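Local coordinates for putative transcriptional regulator (Bacillus cytotoxicus NVH 391-98, PDB 3K4H), which probably regulates transcription as a LacI-family repressor whose periplasmic-binding-protein-like effector domain holds a short glycan of glucose units between two lobes, at residues F28-V31 / I32-I35; T53-E56 / I57-V61; L75-R79 / E80-I84; A118-E121 / V122-L126; D173-R176 / E177-Q180. All coordinates share one frame; numbering follows the deposited sequence.

Contact 1: F28-V31 / I32-I35. With GLC (alpha-D-glucopyranose), chain C.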
# COMPACT_ATOMS: atom_id res chain seq x y z
N PHE A 28 -12.74 6.92 16.56
CA PHE A 28 -12.59 5.81 17.48
C PHE A 28 -13.80 4.92 17.74
O PHE A 28 -13.66 3.69 17.69
CB PHE A 28 -11.87 6.25 18.74
CG PHE A 28 -10.50 6.74 18.45
CD1 PHE A 28 -10.23 8.11 18.34
CD2 PHE A 28 -9.46 5.84 18.19
CE1 PHE A 28 -8.94 8.57 18.01
CE2 PHE A 28 -8.17 6.28 17.88
CZ PHE A 28 -7.92 7.65 17.78
N PRO A 29 -15.00 5.49 17.97
CA PRO A 29 -16.14 4.58 18.16
C PRO A 29 -16.38 3.76 16.90
O PRO A 29 -16.88 2.63 16.99
CB PRO A 29 -17.31 5.52 18.40
CG PRO A 29 -16.66 6.73 18.99
CD PRO A 29 -15.36 6.89 18.29
N GLU A 30 -16.02 4.30 15.74
CA GLU A 30 -16.21 3.57 14.51
C GLU A 30 -15.17 2.45 14.36
O GLU A 30 -15.51 1.35 13.91
CB GLU A 30 -16.18 4.52 13.33
CG GLU A 30 -16.57 3.93 12.02
CD GLU A 30 -18.04 3.55 11.94
OE1 GLU A 30 -18.79 3.69 12.95
OE2 GLU A 30 -18.44 3.11 10.85
N VAL A 31 -13.91 2.70 14.76
CA VAL A 31 -12.89 1.67 14.62
C VAL A 31 -13.21 0.55 15.57
O VAL A 31 -13.12 -0.62 15.20
CB VAL A 31 -11.44 2.19 14.75
CG1 VAL A 31 -10.77 1.66 15.96
CG2 VAL A 31 -10.63 1.78 13.54
N ILE A 32 -13.64 0.93 16.78
CA ILE A 32 -13.99 -0.03 17.79
C ILE A 32 -15.20 -0.81 17.34
O ILE A 32 -15.29 -2.00 17.58
CB ILE A 32 -14.25 0.62 19.14
CG1 ILE A 32 -12.92 1.14 19.70
CG2 ILE A 32 -14.84 -0.39 20.09
CD1 ILE A 32 -13.02 2.04 20.91
N ARG A 33 -16.12 -0.15 16.65
CA ARG A 33 -17.31 -0.81 16.17
C ARG A 33 -16.95 -1.90 15.15
O ARG A 33 -17.63 -2.92 15.05
CB ARG A 33 -18.21 0.24 15.55
CG ARG A 33 -19.61 -0.21 15.21
CD ARG A 33 -20.23 0.79 14.23
NE ARG A 33 -20.97 0.04 13.23
CZ ARG A 33 -20.96 0.30 11.93
NH1 ARG A 33 -20.25 1.31 11.43
NH2 ARG A 33 -21.67 -0.48 11.13
N GLY A 34 -15.88 -1.70 14.40
CA GLY A 34 -15.43 -2.72 13.44
C GLY A 34 -14.71 -3.82 14.21
O GLY A 34 -14.85 -5.02 13.91
N ILE A 35 -13.95 -3.40 15.22
CA ILE A 35 -13.16 -4.33 16.00
C ILE A 35 -14.11 -5.34 16.64
O ILE A 35 -13.93 -6.56 16.50
CB ILE A 35 -12.28 -3.58 17.03
CG1 ILE A 35 -11.03 -3.03 16.34
CG2 ILE A 35 -11.86 -4.51 18.12
CD1 ILE A 35 -10.37 -1.86 17.03
C1 GLC C . -7.88 10.70 13.61
C2 GLC C . -7.33 9.73 14.64
C3 GLC C . -6.14 9.00 14.06
C4 GLC C . -6.66 8.24 12.85
C5 GLC C . -7.06 9.26 11.78
C6 GLC C . -7.68 8.53 10.57
O1 GLC C . -7.04 11.82 13.55
O2 GLC C . -6.93 10.44 15.78
O3 GLC C . -5.57 8.15 15.05
O4 GLC C . -5.69 7.36 12.33
O5 GLC C . -8.01 10.18 12.29
O6 GLC C . -7.48 9.23 9.36

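Contact 2: T53-E56 / I57-V61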
# COMPACT_ATOMS: atom_id res chain seq x y z
N THR A 53 -2.75 9.86 30.97
CA THR A 53 -1.39 10.25 30.70
C THR A 53 -0.55 9.28 29.98
O THR A 53 -0.81 8.14 29.98
CB THR A 53 -0.70 10.77 31.89
OG1 THR A 53 0.12 9.74 32.39
CG2 THR A 53 -1.67 11.09 32.92
N GLU A 54 0.51 9.73 29.37
CA GLU A 54 1.31 8.80 28.64
C GLU A 54 1.88 7.76 29.56
O GLU A 54 1.95 6.62 29.22
CB GLU A 54 2.45 9.56 28.02
CG GLU A 54 3.25 8.78 27.07
CD GLU A 54 4.20 7.89 27.75
OE1 GLU A 54 5.06 7.32 27.08
OE2 GLU A 54 4.09 7.75 28.95
N GLU A 55 2.31 8.16 30.72
CA GLU A 55 2.79 7.21 31.66
C GLU A 55 1.67 6.32 32.08
O GLU A 55 1.80 5.14 32.14
CB GLU A 55 3.27 7.97 32.85
CG GLU A 55 4.09 7.19 33.80
CD GLU A 55 4.10 7.81 35.15
OE1 GLU A 55 4.16 7.07 36.12
OE2 GLU A 55 4.05 9.03 35.25
N GLU A 56 0.51 6.88 32.30
CA GLU A 56 -0.61 6.07 32.68
C GLU A 56 -1.02 5.06 31.65
O GLU A 56 -1.48 4.03 31.97
CB GLU A 56 -1.76 6.95 33.08
CG GLU A 56 -1.43 7.83 34.20
CD GLU A 56 -2.55 8.70 34.58
OE1 GLU A 56 -3.49 8.77 33.83
OE2 GLU A 56 -2.50 9.36 35.60
N ILE A 57 -0.93 5.40 30.39
CA ILE A 57 -1.29 4.48 29.33
C ILE A 57 -0.27 3.33 29.25
O ILE A 57 -0.64 2.18 28.98
CB ILE A 57 -1.39 5.19 27.98
CG1 ILE A 57 -2.61 6.10 27.96
CG2 ILE A 57 -1.57 4.20 26.86
CD1 ILE A 57 -2.75 6.90 26.71
N PHE A 58 1.00 3.64 29.50
CA PHE A 58 2.03 2.61 29.52
C PHE A 58 1.67 1.61 30.61
O PHE A 58 1.44 0.43 30.32
CB PHE A 58 3.41 3.20 29.77
CG PHE A 58 4.53 2.21 29.59
CD1 PHE A 58 4.93 1.81 28.32
CD2 PHE A 58 5.17 1.66 30.69
CE1 PHE A 58 5.96 0.89 28.15
CE2 PHE A 58 6.20 0.73 30.54
CZ PHE A 58 6.59 0.35 29.27
N ASN A 59 1.57 2.09 31.85
CA ASN A 59 1.17 1.23 32.95
C ASN A 59 -0.04 0.39 32.55
O ASN A 59 -0.07 -0.84 32.79
CB ASN A 59 0.93 2.03 34.23
CG ASN A 59 2.07 3.00 34.54
OD1 ASN A 59 3.03 3.11 33.77
ND2 ASN A 59 1.97 3.72 35.68
N GLY A 60 -1.00 1.02 31.87
CA GLY A 60 -2.18 0.32 31.45
C GLY A 60 -1.85 -0.95 30.68
O GLY A 60 -2.37 -2.04 30.99
N VAL A 61 -0.99 -0.80 29.66
CA VAL A 61 -0.66 -1.90 28.76
C VAL A 61 0.15 -2.96 29.49
O VAL A 61 -0.03 -4.17 29.28
CB VAL A 61 0.14 -1.40 27.54
CG1 VAL A 61 0.94 -2.53 26.91
CG2 VAL A 61 -0.79 -0.72 26.50

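Contact 3: L75-R79 / E80-I84. With GLC (alpha-D-glucopyranose), chain B.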
# COMPACT_ATOMS: atom_id res chain seq x y z
N LEU A 75 -3.22 -1.78 18.61
CA LEU A 75 -2.88 -0.37 18.83
C LEU A 75 -3.67 0.47 17.83
O LEU A 75 -3.54 0.27 16.61
CB LEU A 75 -1.39 -0.15 18.65
CG LEU A 75 -0.48 -0.46 19.83
CD1 LEU A 75 0.94 -0.59 19.39
CD2 LEU A 75 -0.56 0.69 20.81
N LEU A 76 -4.49 1.38 18.33
CA LEU A 76 -5.38 2.16 17.45
C LEU A 76 -4.69 3.35 16.83
O LEU A 76 -5.33 4.25 16.26
CB LEU A 76 -6.63 2.62 18.18
CG LEU A 76 -7.72 1.57 18.37
CD1 LEU A 76 -7.58 0.61 17.25
CD2 LEU A 76 -7.57 0.84 19.68
N TYR A 77 -3.38 3.37 16.93
CA TYR A 77 -2.61 4.50 16.49
C TYR A 77 -1.18 4.04 16.17
O TYR A 77 -0.81 2.90 16.49
CB TYR A 77 -2.59 5.55 17.58
CG TYR A 77 -1.71 5.17 18.73
CD1 TYR A 77 -2.15 4.28 19.70
CD2 TYR A 77 -0.42 5.68 18.83
CE1 TYR A 77 -1.34 3.93 20.76
CE2 TYR A 77 0.41 5.33 19.88
CZ TYR A 77 -0.06 4.45 20.85
OH TYR A 77 0.75 4.09 21.89
N SER A 78 -0.40 4.92 15.52
CA SER A 78 0.98 4.65 15.21
C SER A 78 1.86 5.86 15.37
O SER A 78 1.89 6.76 14.53
CB SER A 78 1.13 4.09 13.82
OG SER A 78 2.50 4.02 13.50
N ARG A 79 2.61 5.83 16.46
CA ARG A 79 3.47 6.91 16.86
C ARG A 79 4.89 6.43 16.75
O ARG A 79 5.18 5.27 16.99
CB ARG A 79 3.19 7.29 18.30
CG ARG A 79 3.79 8.63 18.68
CD ARG A 79 3.63 8.92 20.13
NE ARG A 79 2.23 9.16 20.49
CZ ARG A 79 1.53 8.41 21.34
NH1 ARG A 79 2.08 7.36 21.96
NH2 ARG A 79 0.26 8.73 21.58
N GLU A 80 5.77 7.36 16.40
CA GLU A 80 7.22 7.19 16.37
C GLU A 80 7.79 7.04 17.80
O GLU A 80 7.46 7.85 18.68
CB GLU A 80 7.81 8.42 15.68
CG GLU A 80 9.18 8.22 15.04
CD GLU A 80 9.88 9.55 14.75
OE1 GLU A 80 9.17 10.59 14.68
OE2 GLU A 80 11.13 9.55 14.60
N ASN A 81 8.66 6.04 18.01
CA ASN A 81 9.24 5.75 19.35
C ASN A 81 8.17 5.45 20.38
O ASN A 81 8.19 5.93 21.52
CB ASN A 81 10.08 6.93 19.89
CG ASN A 81 11.35 7.17 19.11
OD1 ASN A 81 11.80 6.31 18.34
ND2 ASN A 81 11.94 8.35 19.32
N ASP A 82 7.18 4.68 19.98
CA ASP A 82 6.21 4.30 20.94
C ASP A 82 6.92 3.31 21.88
O ASP A 82 7.37 2.23 21.44
CB ASP A 82 5.01 3.67 20.23
CG ASP A 82 3.76 3.71 21.06
OD1 ASP A 82 2.74 3.27 20.51
OD2 ASP A 82 3.78 4.20 22.21
N ARG A 83 7.06 3.70 23.14
CA ARG A 83 7.48 2.76 24.16
C ARG A 83 6.56 1.54 24.11
O ARG A 83 7.03 0.41 24.25
CB ARG A 83 7.41 3.35 25.57
CG ARG A 83 8.17 4.60 25.84
CD ARG A 83 7.47 5.37 26.94
NE ARG A 83 7.58 4.65 28.21
CZ ARG A 83 6.92 4.93 29.34
NH1 ARG A 83 6.06 5.93 29.42
NH2 ARG A 83 7.14 4.18 30.40
N ILE A 84 5.24 1.76 23.95
CA ILE A 84 4.29 0.65 24.02
C ILE A 84 4.75 -0.49 23.11
O ILE A 84 4.79 -1.65 23.54
CB ILE A 84 2.84 1.03 23.66
CG1 ILE A 84 2.34 2.26 24.44
CG2 ILE A 84 1.90 -0.14 23.92
CD1 ILE A 84 1.99 1.99 25.83
C1 GLC B . -5.93 5.96 12.42
C2 GLC B . -4.68 5.36 13.03
C3 GLC B . -3.54 5.65 12.06
C4 GLC B . -3.85 5.05 10.67
C5 GLC B . -5.20 5.52 10.18
C6 GLC B . -5.53 4.78 8.90
O2 GLC B . -4.43 5.98 14.27
O3 GLC B . -2.36 5.19 12.67
O4 GLC B . -2.99 5.56 9.70
O5 GLC B . -6.20 5.34 11.17
O6 GLC B . -5.45 5.73 7.88

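Contact 4: A118-E121 / V122-L126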
# COMPACT_ATOMS: atom_id res chain seq x y z
N ALA A 118 -3.49 8.59 -0.92
CA ALA A 118 -4.75 9.32 -0.76
C ALA A 118 -4.44 10.81 -0.84
O ALA A 118 -5.07 11.52 -1.62
CB ALA A 118 -5.46 8.94 0.51
N ALA A 119 -3.42 11.27 -0.09
CA ALA A 119 -3.02 12.68 -0.02
C ALA A 119 -2.47 13.19 -1.35
O ALA A 119 -2.76 14.31 -1.75
CB ALA A 119 -2.01 12.92 1.10
N ARG A 120 -1.69 12.37 -2.03
CA ARG A 120 -1.27 12.68 -3.37
C ARG A 120 -2.49 12.97 -4.23
O ARG A 120 -2.50 13.93 -4.97
CB ARG A 120 -0.49 11.51 -3.99
CG ARG A 120 1.00 11.59 -3.86
CD ARG A 120 1.61 12.04 -5.16
NE ARG A 120 2.81 11.26 -5.50
CZ ARG A 120 3.19 10.97 -6.74
NH1 ARG A 120 2.50 11.38 -7.79
NH2 ARG A 120 4.29 10.26 -6.93
N GLU A 121 -3.51 12.12 -4.12
CA GLU A 121 -4.67 12.22 -5.00
C GLU A 121 -5.48 13.47 -4.69
O GLU A 121 -5.90 14.19 -5.62
CB GLU A 121 -5.54 10.98 -4.88
CG GLU A 121 -5.05 9.77 -5.65
CD GLU A 121 -5.78 8.50 -5.23
OE1 GLU A 121 -6.47 8.50 -4.19
OE2 GLU A 121 -5.66 7.48 -5.94
N VAL A 122 -5.69 13.75 -3.41
CA VAL A 122 -6.32 14.98 -2.98
C VAL A 122 -5.57 16.20 -3.54
O VAL A 122 -6.19 17.17 -4.00
CB VAL A 122 -6.44 15.05 -1.44
CG1 VAL A 122 -6.86 16.43 -0.97
CG2 VAL A 122 -7.46 14.05 -0.94
N ALA A 123 -4.24 16.16 -3.51
CA ALA A 123 -3.45 17.31 -3.93
C ALA A 123 -3.52 17.43 -5.44
O ALA A 123 -3.59 18.54 -5.97
CB ALA A 123 -2.02 17.21 -3.43
N GLU A 124 -3.52 16.28 -6.13
CA GLU A 124 -3.70 16.28 -7.59
C GLU A 124 -5.06 16.88 -7.95
O GLU A 124 -5.15 17.71 -8.86
CB GLU A 124 -3.52 14.88 -8.17
CG GLU A 124 -2.06 14.53 -8.34
CD GLU A 124 -1.77 13.03 -8.46
OE1 GLU A 124 -2.69 12.22 -8.77
OE2 GLU A 124 -0.58 12.66 -8.25
N TYR A 125 -6.08 16.51 -7.17
CA TYR A 125 -7.43 17.04 -7.33
C TYR A 125 -7.50 18.56 -7.25
O TYR A 125 -8.01 19.21 -8.18
CB TYR A 125 -8.40 16.37 -6.36
CG TYR A 125 -9.77 17.00 -6.31
CD1 TYR A 125 -10.51 17.24 -7.47
CD2 TYR A 125 -10.33 17.36 -5.08
CE1 TYR A 125 -11.77 17.84 -7.41
CE2 TYR A 125 -11.58 17.96 -5.02
CZ TYR A 125 -12.28 18.19 -6.17
OH TYR A 125 -13.51 18.77 -6.06
N LEU A 126 -6.94 19.14 -6.19
CA LEU A 126 -6.87 20.59 -6.03
C LEU A 126 -5.99 21.26 -7.10
O LEU A 126 -6.29 22.37 -7.57
CB LEU A 126 -6.37 20.95 -4.64
CG LEU A 126 -7.19 20.52 -3.41
CD1 LEU A 126 -6.42 20.74 -2.16
CD2 LEU A 126 -8.48 21.27 -3.33

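Contact 5: D173-R176 / E177-Q180. With GLC (alpha-D-glucopyranose), chain C.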
# COMPACT_ATOMS: atom_id res chain seq x y z
N ASP A 173 -3.39 19.58 17.43
CA ASP A 173 -4.07 18.36 17.77
C ASP A 173 -5.34 18.28 16.95
O ASP A 173 -5.68 19.23 16.30
CB ASP A 173 -4.44 18.38 19.22
CG ASP A 173 -5.51 19.31 19.47
OD1 ASP A 173 -5.90 19.92 18.48
OD2 ASP A 173 -5.97 19.41 20.61
N PHE A 174 -6.05 17.17 16.98
CA PHE A 174 -7.26 17.10 16.20
C PHE A 174 -8.41 17.52 17.02
O PHE A 174 -8.89 16.76 17.79
CB PHE A 174 -7.57 15.66 15.95
CG PHE A 174 -6.48 14.90 15.36
CD1 PHE A 174 -6.23 14.95 14.04
CD2 PHE A 174 -5.73 14.07 16.12
CE1 PHE A 174 -5.25 14.24 13.50
CE2 PHE A 174 -4.75 13.35 15.57
CZ PHE A 174 -4.51 13.44 14.27
N SER A 175 -8.90 18.71 16.79
CA SER A 175 -10.04 19.23 17.48
C SER A 175 -10.52 20.35 16.63
O SER A 175 -9.83 20.76 15.75
CB SER A 175 -9.63 19.77 18.82
OG SER A 175 -8.40 20.43 18.72
N ARG A 176 -11.71 20.84 16.87
CA ARG A 176 -12.15 21.99 16.14
C ARG A 176 -11.30 23.22 16.40
O ARG A 176 -10.95 23.89 15.48
CB ARG A 176 -13.59 22.27 16.49
CG ARG A 176 -14.41 21.01 16.53
CD ARG A 176 -15.90 21.23 16.57
NE ARG A 176 -16.38 21.63 17.89
CZ ARG A 176 -15.92 21.19 19.05
NH1 ARG A 176 -14.95 20.29 19.12
NH2 ARG A 176 -16.43 21.65 20.16
N GLU A 177 -10.92 23.47 17.64
CA GLU A 177 -10.17 24.65 17.99
C GLU A 177 -8.93 24.70 17.18
O GLU A 177 -8.43 25.71 16.78
CB GLU A 177 -9.86 24.62 19.46
CG GLU A 177 -11.06 24.29 20.30
CD GLU A 177 -11.35 22.81 20.38
OE1 GLU A 177 -12.31 22.35 19.76
OE2 GLU A 177 -10.62 22.11 21.10
N SER A 178 -8.38 23.56 16.98
CA SER A 178 -7.20 23.46 16.16
C SER A 178 -7.46 24.07 14.79
O SER A 178 -6.67 24.87 14.29
CB SER A 178 -6.79 22.00 16.03
OG SER A 178 -6.09 21.56 17.17
N GLY A 179 -8.59 23.69 14.21
CA GLY A 179 -9.05 24.26 12.96
C GLY A 179 -9.21 25.77 13.00
O GLY A 179 -8.96 26.44 12.00
N GLN A 180 -9.61 26.30 14.16
CA GLN A 180 -9.79 27.74 14.29
C GLN A 180 -8.48 28.49 14.40
O GLN A 180 -8.37 29.61 13.91
CB GLN A 180 -10.69 28.08 15.49
CG GLN A 180 -12.14 27.68 15.29
CD GLN A 180 -12.80 27.22 16.58
OE1 GLN A 180 -12.36 27.56 17.69
NE2 GLN A 180 -13.87 26.44 16.45
C1 GLC C . -7.88 10.70 13.61
C2 GLC C . -7.33 9.73 14.64
C3 GLC C . -6.14 9.00 14.06
C4 GLC C . -6.66 8.24 12.85
C5 GLC C . -7.06 9.26 11.78
C6 GLC C . -7.68 8.53 10.57
O1 GLC C . -7.04 11.82 13.55
O2 GLC C . -6.93 10.44 15.78
O3 GLC C . -5.57 8.15 15.05
O4 GLC C . -5.69 7.36 12.33
O5 GLC C . -8.01 10.18 12.29
O6 GLC C . -7.48 9.23 9.36

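Contact 1: F28-V31 / I32-I35
E30 and R33, one turn apart on helix 27-41 of the periplasmic-binding-protein-like fold, join in an i to i+3 salt bridge in which E30 OE2 meets R33 NH1 at 2.6 Å. The carboxylate comes to the edge of the guanidinium, near its plane, with the two flat groups turned 45° against each other. E30 sends CG anti to its own nitrogen (chi1 -171°) and then bends at chi2, which lays the acid alongside the arginine; both long polar chains suit the outer side of the helix. Y248 of helix 247-264 touches them both.

On the inner side V31 and I35 form an i to i+4 pair, V31 CG1 lying 3.7 Å from I35 CD1. Branched apolar residues fit here because L76 packs against both, while I32 and I35 lean on L13 of strand 10-14. Beneath the side chains run the regular helical bonds, among them I35 N to V31 O at 2.9 Å and I32 N to F28 O at 2.9 Å. F28, in the first turn of the helix, borders the sugar pocket, its flat apolar ring a natural surface for a glucose unit: F28 CE1 lies 3.5 Å from O2 of the chain C glucose, which it meets obliquely.

Contact 2: T53-E56 / I57-V61
T53 and I57 meet where helix 54-66 begins, and the tight part of the contact is this first turn. I57 N donates to T53 O at 2.8 Å in the first backbone bond of the helix, and I57 CG1 lies 3.4 Å from the same T53 O. Beside it two side-chain bonds run in opposite senses. E56 N gives its hydrogen to T53 OG1 over 2.9 Å, nearly straight at 168°, while T53 N donates to E56 OE1 over 3.1 Å, reaching it from above the carboxylate plane. E56 can return to the cap because its CG sits beside the backbone N (chi1 -60°) and the rest of the chain is extended. The short hydroxyl of threonine suits an N-cap, where the first helical N-H groups lack a carbonyl in the turn before them, and a glutamate here should also be favoured by the helix dipole.

The loose part is the flank of E55 and N59. E55 OE1 and N59 ND2 are 4.0 Å apart, their carboxylate and amide planes 64° from each other, so the two polar chains are neighbours without a bond; they suit a surface position. E54 and F58, by contrast, are held by R83, the acid through a salt bridge and the ring through a cation-pi contact, and I57 and V61 pack inward on V14 of strand 10-14. The pairing of T53 with E56 is a capping box, a classic way to begin an alpha-helix.

Contact 3: L75-R79 / E80-I84
Y77 and D82 are brought together by their first torsions: the tyrosine ring lies between its backbone N and carbonyl carbon (chi1 73°), and the aspartate carboxylate swings anti to its N (chi1 -159°), the two approaching from opposite directions. The chain between them makes a type II beta turn from R79 to D82, and D82 is the N-cap of helix 83-90, so this is the loop that connects a strand to a helix in an alpha/beta lobe. N81 suits the turn because asparagine readily takes the left-handed helical conformation found there.

Y77 OH donates to D82 OD1 at 2.6 Å, a weak bond, with ring and carboxylate 55° apart. The second oxygen serves two partners: D82 OD2 forms a long salt bridge of 3.6 Å with R79 NH1, at the edge of the guanidinium, and accepts weakly from I84 N at 3.3 Å as the cap. A buried aspartate thus has its charge balanced by an arginine and by the start of a helix, which probably favours its ionised form. R79 also lays a guanidinium face against Y77, with CE2 offset toward the rim. On the apolar side, L75 CD2 touches I84 CG2 at 4.1 Å, packing strand end against helix start.

Two other polar ends have partners elsewhere in the chain: S78 OG bonds K100 O, and E80 forms a salt bridge with R147. At the far end the loop borders the glycan pocket, where O2 of the chain B glucose donates to L76 O at 2.8 Å.

Contact 4: A118-E121 / V122-L126
R120 O accepts the backbone N of E124 at 2.8 Å, in the regular i to i+4 pattern of helix 115-128, and the two side chains repeat the pairing on the outside. The next pair along the helix does the same with its backbone, Y125 N giving its hydrogen to E121 O at 2.8 Å. Between the side chains R120 NH1 reaches E124 OE2 at 3.4 Å, a weak hydrogen bond within a salt bridge. The oxygen lies at the edge of the guanidinium and in its plane, though the carboxylate and guanidinium planes stand 76° apart. R120 arrives by bending at chi2 and chi3, while E124 stays extended beyond CG.

The inner face is built of small or branched residues. A123 touches M153 and A156 of helix 144-159, and V122 packs on M197 and V225 of two strands beneath. Alanine suits the crossing with the other helix, since its single methyl lets the backbones come close; valine fills the contact with the sheet. E121 bonds H276 through OE1, and Y125 makes a cation-pi contact with K280.

The stronger partner of R120 lies across the dimer: its NH2 forms a salt bridge with D155 of the second subunit. The guanidinium is therefore shared between an acid of its own helix, held weakly, and one of the other chain, so its positive charge is probably offset from both sides of the subunit boundary.

Contact 5: D173-R176 / E177-Q180
From an extended S175 (phi -161°, psi 167°) the chain turns at R176 into helical angles that carry on through E177 to Q180. S175 is the N-cap of helix 176-187, and serine is a common choice there. The first firm backbone bond between the segments is Q180 N to R176 O at 3.1 Å. S178 OG turns back toward D173 O, but OG is too close to another atom in the model, so this bond is doubtful.

R176 and E177 pair through charge alone: E177 OE1 lies over one face of the guanidinium, 3.4 Å from R176 NH1, and no N-H points at it. E177 bends at chi2 (82°), which brings OE2 to 3.4 Å from S175 CB. An acid such as E177 suits the first turn, where the helix dipole would probably favour negative charge.

F174 faces the other way, into the sugar pocket: O1 of the chain C glucose sits over the centre of its ring, 3.0 Å from F174 CE1. The loop follows strand 169-171, an edge of the mixed sheet, and is flanked by helix 201-213, whose I203 touches F174 and whose A210 touches Q180.

Contacts 1, 2 and 3 belong to the lobe built round the parallel sheet, and contacts 4 and 5 to that of the mixed sheet. Contact 3 is the most buried and links its neighbours: L76 packs on V31 and I35 of contact 1, while R83 and I84 receive E54, F58 and V61 of contact 2. Contact 2 is a surface helix start rich in acids; contacts 2, 3 and 5 all include an N-cap, whereas contacts 1 and 4 lie within helices, their salt bridges linking successive turns. Contacts 1 and 5 offer phenylalanines from different lobes to one glucose, contact 3 a carbonyl to the next, and contact 4 alone reaches the second subunit.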